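Local coordinates for cellulose hydrolase (Bacillus licheniformis, PDB 4YZT), which hydrolyses internal beta-1,4-glucosidic bonds of cellulose as an endoglucanase of glycoside hydrolase family 5, at residues Pro255-Lys259 and Phe260-Gly264; Pro213-Asp216 and Arg217-Leu220. All coordinates share one frame; numbering follows the deposited sequence.

Both contacts belong to the (beta/alpha)8 barrel of the family 5 catalytic module and follow one another along the chain. Contact 2 leads into strand 218-224, the sixth of the barrel; contact 1 closes helix 243-261, which crosses from that strand to the parallel strand 267-272. Their centres lie 14 Å apart, and they meet directly where Phe260 CG packs against Leu220 CD1 at 3.4 Å. One is the entry and the other the last turn of a single beta-alpha unit, so both sit at the pole where the strands begin. The glycan-binding residues His223, Tyr225 and Glu271 lie at the other ends of strands 218-224 and 267-272.

Contact 1: Pro255-Lys259 and Phe260-Gly264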
loop_
_atom_site.group_PDB
_atom_site.type_symbol
_atom_site.label_atom_id
_atom_site.label_comp_id
_atom_site.label_asym_id
_atom_site.label_seq_id
_atom_site.Cartn_x
_atom_site.Cartn_y
_atom_site.Cartn_z
ATOM N N PRO A 255 -5.826 -4.661 20.675
ATOM C CA PRO A 255 -5.049 -4.392 21.897
ATOM C C PRO A 255 -4.440 -2.989 21.963
ATOM O O PRO A 255 -4.140 -2.509 23.068
ATOM C CB PRO A 255 -3.937 -5.449 21.842
ATOM C CG PRO A 255 -4.513 -6.557 21.048
ATOM C CD PRO A 255 -5.363 -5.888 20.002
ATOM N N VAL A 256 -4.255 -2.343 20.814
ATOM C CA VAL A 256 -3.692 -0.990 20.790
ATOM C C VAL A 256 -4.767 -0.012 21.245
ATOM O O VAL A 256 -4.490 0.953 21.966
ATOM C CB VAL A 256 -3.161 -0.605 19.388
ATOM C CG1 VAL A 256 -2.692 0.844 19.360
ATOM C CG2 VAL A 256 -2.019 -1.531 18.991
ATOM N N TYR A 257 -6.002 -0.279 20.836
ATOM C CA TYR A 257 -7.126 0.472 21.358
ATOM C C TYR A 257 -7.236 0.278 22.869
ATOM O O TYR A 257 -7.401 1.237 23.617
ATOM C CB TYR A 257 -8.425 0.048 20.675
ATOM C CG TYR A 257 -9.636 0.596 21.364
ATOM C CD1 TYR A 257 -10.026 1.912 21.166
ATOM C CD2 TYR A 257 -10.389 -0.195 22.218
ATOM C CE1 TYR A 257 -11.136 2.433 21.800
ATOM C CE2 TYR A 257 -11.503 0.313 22.863
ATOM C CZ TYR A 257 -11.872 1.630 22.646
ATOM O OH TYR A 257 -12.980 2.148 23.273
ATOM N N GLU A 258 -7.135 -0.964 23.327
ATOM C CA GLU A 258 -7.364 -1.230 24.740
ATOM C C GLU A 258 -6.277 -0.652 25.656
ATOM O O GLU A 258 -6.583 -0.155 26.736
ATOM C CB GLU A 258 -7.495 -2.737 24.979
ATOM C CG GLU A 258 -8.702 -3.395 24.300
ATOM C CD GLU A 258 -8.682 -4.916 24.442
ATOM O OE1 GLU A 258 -9.602 -5.479 25.073
ATOM O OE2 GLU A 258 -7.730 -5.546 23.934
ATOM N N LYS A 259 -5.017 -0.717 25.240
ATOM C CA LYS A 259 -3.924 -0.244 26.091
ATOM C C LYS A 259 -3.769 1.265 26.030
ATOM O O LYS A 259 -3.451 1.896 27.040
ATOM C CB LYS A 259 -2.588 -0.901 25.706
ATOM C CG LYS A 259 -1.454 -0.545 26.678
ATOM C CD LYS A 259 -0.207 -1.385 26.467
ATOM C CE LYS A 259 0.781 -1.164 27.602
ATOM N NZ LYS A 259 1.844 -2.206 27.589
ATOM N N PHE A 260 -3.997 1.836 24.852
ATOM C CA PHE A 260 -3.617 3.229 24.628
ATOM C C PHE A 260 -4.777 4.152 24.288
ATOM O O PHE A 260 -4.957 5.165 24.953
ATOM C CB PHE A 260 -2.561 3.315 23.529
ATOM C CG PHE A 260 -1.241 2.664 23.901
ATOM C CD1 PHE A 260 -0.510 3.122 24.986
ATOM C CD2 PHE A 260 -0.731 1.614 23.148
ATOM C CE1 PHE A 260 0.702 2.524 25.340
ATOM C CE2 PHE A 260 0.483 1.024 23.476
ATOM C CZ PHE A 260 1.202 1.474 24.576
ATOM N N VAL A 261 -5.552 3.822 23.254
ATOM C CA VAL A 261 -6.563 4.760 22.774
ATOM C C VAL A 261 -7.598 5.055 23.853
ATOM O O VAL A 261 -7.925 6.216 24.103
ATOM C CB VAL A 261 -7.293 4.247 21.496
ATOM C CG1 VAL A 261 -8.412 5.212 21.096
ATOM C CG2 VAL A 261 -6.318 4.073 20.333
ATOM N N ARG A 262 -8.099 4.023 24.526
ATOM C CA ARG A 262 -9.146 4.294 25.502
ATOM C C ARG A 262 -8.556 4.845 26.802
ATOM O O ARG A 262 -9.293 5.202 27.716
ATOM C CB ARG A 262 -10.017 3.054 25.749
ATOM C CG ARG A 262 -9.402 1.922 26.520
ATOM C CD ARG A 262 -10.445 0.832 26.737
ATOM N NE ARG A 262 -9.851 -0.335 27.369
ATOM C CZ ARG A 262 -10.307 -1.576 27.247
ATOM N NH1 ARG A 262 -11.390 -1.838 26.512
ATOM N NH2 ARG A 262 -9.669 -2.559 27.860
ATOM N N GLU A 263 -7.229 4.971 26.851
ATOM C CA GLU A 263 -6.560 5.688 27.936
ATOM C C GLU A 263 -6.206 7.125 27.527
ATOM O O GLU A 263 -5.528 7.842 28.266
ATOM C CB GLU A 263 -5.290 4.950 28.380
ATOM C CG GLU A 263 -5.541 3.610 29.068
ATOM C CD GLU A 263 -6.518 3.714 30.220
ATOM O OE1 GLU A 263 -6.351 4.619 31.066
ATOM O OE2 GLU A 263 -7.457 2.891 30.282
ATOM N N GLY A 264 -6.651 7.543 26.345
ATOM C CA GLY A 264 -6.490 8.926 25.925
ATOM C C GLY A 264 -5.351 9.239 24.957
ATOM O O GLY A 264 -5.140 10.410 24.612
HETATM O O HOH W 1 -12.185 -4.565 25.144
HETATM O O HOH W 2 -7.214 -2.417 29.104
HETATM O O HOH W 3 -6.718 0.277 29.186
#
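Val256 meets Phe260 one helical turn on, mainly through its backbone: its O accepts Phe260 N at 3.1 Å, from above the carbonyl plane, and weakly also Val261 N, while Val256 CG1 rests near Phe260 CD2. At Tyr257 the helix widens into a pi-type turn, its O taking Arg262 N at 3.0 Å in the carbonyl plane. With CG anti to the backbone N (chi1 169°), the Tyr257 ring is brought to the next turn, where CD1 touches Val261 CB at 3.6 Å and one face takes Arg262 CB in a CH-pi contact. Glu258 runs beside Arg262, pointing the same way, and its CB lies under one face of the guanidinium, 3.6 Å from Arg262 NH2. Glu258 OE1 stands well out of the guanidinium plane, with no N-H aimed at it, so at most the nearby opposite charges would attract; a water bridges Glu258 OE1 to Arg262 NH1. Lys259, extended and running alongside Phe260, lays CG over one face of the ring, 3.8 Å above its centre, and carries NZ on to Leu207 O of helix 203-208. Beyond it Gly264 N bonds to Val261 O at 2.9 Å and Tyr265 N to Phe260 O; with its positive phi (101°), Gly264 is the C-prime residue of a Schellman motif, a common way for a helix to end, here one on the outside of a TIM barrel.

Contact 2: Pro213-Asp216 and Arg217-Leu220; sequences PDDD and RIVL
An Asx turn at the start of a barrel strand joins Asp215 to Arg217: the Asp215 carboxylate takes the backbone N-H two residues ahead. Arg217 N lies 2.7 Å from Asp215 OD1, with an angle of 156° at the hydrogen, and meets that oxygen nearly along its C-O axis. Asp215 CG, anti to its own N (chi1 -175°), is swung forward along the chain, which puts OD1 in front of the amide. The same oxygen lies 3.7 Å from Ile218 CG2, so the polar bond runs beside an apolar branch. Ile218 in turn leans back over the loop. Its chi1 of 55° turns CG1 back toward the loop, 3.6 Å from Asp215 O, and sends CD1 on to Pro213, where it packs 3.8 Å from the ring atom CD. The loop thus curls round this isoleucine, with an inverse gamma turn centred on Asp214 between Pro213 and Asp215, the two residues that Ile218 touches. Next to the turn, the aliphatic part of Arg217 folds over the preceding peptide, with CG 3.5 Å from Asp216 O; the chain then curls away, taking the guanidinium off from both aspartates. A water donates to Ile218 O at 2.8 Å and weakly to Asp216 O, spanning the start of the strand. Outside the turn, Asp215 OD2 forms a salt bridge with Arg183 of helix 168-184, and Arg217 NE bonds to Gln191 O. Pro213 packs on Leu179 of that helix and on Val196 of strand 194-196, while backbone hydrogen bonds set strand 218-224 between strands 194-196 and 267-272.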
loop_
_atom_site.group_PDB
_atom_site.type_symbol
_atom_site.label_atom_id
_atom_site.label_comp_id
_atom_site.label_asym_id
_atom_site.label_seq_id
_atom_site.Cartn_x
_atom_site.Cartn_y
_atom_site.Cartn_z
ATOM N N PRO A 213 6.568 8.738 26.431
ATOM C CA PRO A 213 7.221 9.851 27.124
ATOM C C PRO A 213 6.216 10.577 28.018
ATOM O O PRO A 213 5.006 10.545 27.753
ATOM C CB PRO A 213 7.696 10.762 25.990
ATOM C CG PRO A 213 7.716 9.895 24.760
ATOM C CD PRO A 213 6.677 8.833 24.962
ATOM N N ASP A 214 6.714 11.217 29.067
ATOM C CA ASP A 214 5.871 11.979 29.980
ATOM C C ASP A 214 5.528 13.341 29.383
ATOM O O ASP A 214 6.186 14.341 29.666
ATOM C CB ASP A 214 6.575 12.144 31.329
ATOM C CG ASP A 214 5.646 12.658 32.410
ATOM O OD1 ASP A 214 4.412 12.513 32.248
ATOM O OD2 ASP A 214 6.155 13.188 33.427
ATOM N N ASP A 215 4.488 13.367 28.559
ATOM C CA ASP A 215 4.158 14.529 27.750
ATOM C C ASP A 215 2.706 14.369 27.340
ATOM O O ASP A 215 2.312 13.289 26.906
ATOM C CB ASP A 215 5.082 14.606 26.534
ATOM C CG ASP A 215 4.883 15.864 25.699
ATOM O OD1 ASP A 215 3.809 16.014 25.073
ATOM O OD2 ASP A 215 5.831 16.685 25.639
ATOM N N ASP A 216 1.898 15.414 27.486
ATOM C CA ASP A 216 0.479 15.252 27.194
ATOM C C ASP A 216 0.084 15.759 25.805
ATOM O O ASP A 216 -1.100 15.928 25.529
ATOM C CB ASP A 216 -0.374 15.931 28.278
ATOM C CG ASP A 216 -0.024 17.375 28.470
ATOM O OD1 ASP A 216 -0.414 17.942 29.513
ATOM O OD2 ASP A 216 0.644 17.949 27.587
ATOM N N ARG A 217 1.069 15.983 24.935
ATOM C CA ARG A 217 0.793 16.283 23.528
ATOM C C ARG A 217 1.571 15.339 22.596
ATOM O O ARG A 217 2.299 15.777 21.691
ATOM C CB ARG A 217 1.117 17.751 23.207
ATOM C CG ARG A 217 0.345 18.769 24.066
ATOM C CD ARG A 217 -1.057 19.019 23.525
ATOM N NE ARG A 217 -1.040 19.693 22.231
ATOM C CZ ARG A 217 -2.098 19.813 21.432
ATOM N NH1 ARG A 217 -1.988 20.446 20.273
ATOM N NH2 ARG A 217 -3.268 19.298 21.787
ATOM N N ILE A 218 1.422 14.037 22.819
ATOM C CA ILE A 218 2.049 13.061 21.927
ATOM C C ILE A 218 0.995 12.215 21.247
ATOM O O ILE A 218 -0.125 12.104 21.724
ATOM C CB ILE A 218 3.038 12.118 22.656
ATOM C CG1 ILE A 218 2.371 11.415 23.840
ATOM C CG2 ILE A 218 4.286 12.874 23.117
ATOM C CD1 ILE A 218 3.259 10.337 24.468
ATOM N N VAL A 219 1.379 11.640 20.113
ATOM C CA VAL A 219 0.551 10.715 19.337
ATOM C C VAL A 219 1.370 9.435 19.157
ATOM O O VAL A 219 2.595 9.499 18.939
ATOM C CB VAL A 219 0.151 11.318 17.977
ATOM C CG1 VAL A 219 -0.627 10.304 17.114
ATOM C CG2 VAL A 219 -0.680 12.573 18.191
ATOM N N LEU A 220 0.727 8.277 19.281
ATOM C CA LEU A 220 1.448 7.013 19.114
ATOM C C LEU A 220 1.281 6.520 17.683
ATOM O O LEU A 220 0.285 6.832 17.032
ATOM C CB LEU A 220 0.949 5.960 20.106
ATOM C CG LEU A 220 0.893 6.411 21.572
ATOM C CD1 LEU A 220 0.505 5.252 22.484
ATOM C CD2 LEU A 220 2.206 7.062 22.013
HETATM O O HOH W 4 -1.277 12.866 24.131
#